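Ribonucleoside-diphosphate reductase, alpha chain (PDB 6DQX) probably reduces ribonucleoside diphosphates to deoxyribonucleotides as the catalytic alpha subunit of a class Id ribonucleotide reductase. Local coordinates at residues 500-503 with 504-507. Numbering follows the deposited sequence.
Sequences ISQL and SVIQ
Ser501 and Ser504 meet at the buried start of helix 502-513, and this is the tight part of the contact. Ser501 OG accepts from Ser504 N at 3.2 Å, with an N-H...O angle of 148°. With chi1 at 171° the hydroxyl points away from its own N and sits beside the carbonyl carbon, within reach of Ser504 N. In return, Ser504 OG gives its proton to Ser501 O at 2.8 Å, tilted slightly from the carbonyl plane. Ser504 N and Val505 N add weak bonds to that same oxygen, so three donors gather on it. The methyl CG2 of Ile500 closes in on Ser504 OG at 3.7 Å.

This is a serine N-cap on a helix of the ribonucleotide reductase barrel domain. Ser501 OG also faces two carbonyl oxygens, Leu566 O and Cys569 O, which must share its one proton, so the cap is tied to the C-terminal residues. Gln502, the first residue of the helix, folds its amide back toward the preceding loop: NE2 reaches Ile500 O at 2.9 Å from above the carbonyl plane. Its OE1 takes the backbone N-H of Met525. Past that weak first bond from Val505 N, the helix settles into straighter ones, Ile506 N to Gln502 O and Gln507 N to Leu503 O, the latter 2.8 Å long.

The looser side lies at Leu503 and Gln507, both partly exposed. Their side chains cross at a slant, with only van der Waals contact between them. Gln507 NE2 rests 3.5 Å from Leu503 CG and lies near both leucine methyls. Gln507 OE1 instead bonds to Ser570 OG. Leu503 also leans on Leu538 and Thr541 of helix 532-544.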
ATOM      1  N   ILE A 500     -28.870 -31.156  10.207  1.00 21.63           N
ATOM      2  CA  ILE A 500     -29.311 -31.353   8.832  1.00 20.99           C
ATOM      3  C   ILE A 500     -28.201 -32.004   8.010  1.00 20.75           C
ATOM      4  O   ILE A 500     -27.009 -31.791   8.256  1.00 22.14           O
ATOM      5  CB  ILE A 500     -29.823 -30.001   8.237  1.00 20.04           C
ATOM      6  CG1 ILE A 500     -31.185 -29.662   8.843  1.00 19.97           C
ATOM      7  CG2 ILE A 500     -29.953 -30.052   6.718  1.00 20.46           C
ATOM      8  CD1 ILE A 500     -31.653 -28.236   8.691  1.00 20.23           C
ATOM      9  N   SER A 501     -28.603 -32.832   7.049  1.00 20.56           N
ATOM     10  CA  SER A 501     -27.698 -33.412   6.077  1.00 21.27           C
ATOM     11  C   SER A 501     -26.988 -32.323   5.287  1.00 19.88           C
ATOM     12  O   SER A 501     -27.640 -31.527   4.611  1.00 19.04           O
ATOM     13  CB  SER A 501     -28.467 -34.274   5.069  1.00 21.78           C
ATOM     14  OG  SER A 501     -27.604 -34.658   4.008  1.00 23.00           O
ATOM     15  N   GLN A 502     -25.669 -32.292   5.381  1.00 20.05           N
ATOM     16  CA  GLN A 502     -24.878 -31.306   4.633  1.00 19.69           C
ATOM     17  C   GLN A 502     -24.830 -31.663   3.158  1.00 18.34           C
ATOM     18  O   GLN A 502     -24.688 -30.765   2.301  1.00 16.12           O
ATOM     19  CB  GLN A 502     -23.475 -31.154   5.221  1.00 20.04           C
ATOM     20  CG  GLN A 502     -23.505 -30.801   6.700  1.00 20.30           C
ATOM     21  CD  GLN A 502     -24.241 -29.494   6.964  1.00 21.02           C
ATOM     22  OE1 GLN A 502     -23.824 -28.433   6.477  1.00 22.05           O
ATOM     23  NE2 GLN A 502     -25.312 -29.550   7.757  1.00 18.78           N
ATOM     24  N   LEU A 503     -25.015 -32.957   2.846  1.00 17.88           N
ATOM     25  CA  LEU A 503     -25.216 -33.349   1.459  1.00 17.92           C
ATOM     26  C   LEU A 503     -26.461 -32.669   0.877  1.00 17.41           C
ATOM     27  O   LEU A 503     -26.428 -32.236  -0.286  1.00 16.53           O
ATOM     28  CB  LEU A 503     -25.289 -34.874   1.290  1.00 19.50           C
ATOM     29  CG  LEU A 503     -25.339 -35.391  -0.150  1.00 20.06           C
ATOM     30  CD1 LEU A 503     -24.165 -34.920  -0.994  1.00 20.78           C
ATOM     31  CD2 LEU A 503     -25.412 -36.920  -0.148  1.00 21.57           C
ATOM     32  N   SER A 504     -27.520 -32.524   1.676  1.00 17.29           N
ATOM     33  CA  SER A 504     -28.743 -31.855   1.197  1.00 18.17           C
ATOM     34  C   SER A 504     -28.524 -30.371   0.880  1.00 16.72           C
ATOM     35  O   SER A 504     -29.053 -29.849  -0.108  1.00 15.28           O
ATOM     36  CB  SER A 504     -29.942 -32.080   2.130  1.00 20.59           C
ATOM     37  OG  SER A 504     -29.985 -31.150   3.190  1.00 23.47           O
ATOM     38  N   VAL A 505     -27.693 -29.715   1.686  1.00 16.02           N
ATOM     39  CA  VAL A 505     -27.302 -28.325   1.432  1.00 16.04           C
ATOM     40  C   VAL A 505     -26.639 -28.215   0.051  1.00 15.44           C
ATOM     41  O   VAL A 505     -27.022 -27.392  -0.774  1.00 14.34           O
ATOM     42  CB  VAL A 505     -26.374 -27.805   2.560  1.00 16.40           C
ATOM     43  CG1 VAL A 505     -25.703 -26.497   2.170  1.00 16.48           C
ATOM     44  CG2 VAL A 505     -27.173 -27.635   3.845  1.00 16.77           C
ATOM     45  N   ILE A 506     -25.685 -29.103  -0.212  1.00 15.15           N
ATOM     46  CA  ILE A 506     -24.949 -29.123  -1.472  1.00 15.76           C
ATOM     47  C   ILE A 506     -25.848 -29.476  -2.651  1.00 14.62           C
ATOM     48  O   ILE A 506     -25.813 -28.804  -3.706  1.00 12.64           O
ATOM     49  CB  ILE A 506     -23.756 -30.120  -1.384  1.00 17.45           C
ATOM     50  CG1 ILE A 506     -22.773 -29.688  -0.291  1.00 19.03           C
ATOM     51  CG2 ILE A 506     -23.050 -30.287  -2.720  1.00 18.20           C
ATOM     52  CD1 ILE A 506     -22.315 -28.271  -0.360  1.00 19.58           C
ATOM     53  N   GLN A 507     -26.671 -30.512  -2.466  1.00 14.18           N
ATOM     54  CA  GLN A 507     -27.591 -30.918  -3.527  1.00 14.38           C
ATOM     55  C   GLN A 507     -28.625 -29.855  -3.897  1.00 12.92           C
ATOM     56  O   GLN A 507     -28.838 -29.608  -5.093  1.00 12.62           O
ATOM     57  CB  GLN A 507     -28.257 -32.253  -3.192  1.00 14.88           C
ATOM     58  CG  GLN A 507     -27.263 -33.383  -3.283  1.00 15.89           C
ATOM     59  CD  GLN A 507     -27.818 -34.732  -2.872  1.00 16.81           C
ATOM     60  OE1 GLN A 507     -28.869 -34.830  -2.227  1.00 18.22           O
ATOM     61  NE2 GLN A 507     -27.070 -35.769  -3.191  1.00 17.07           N
TER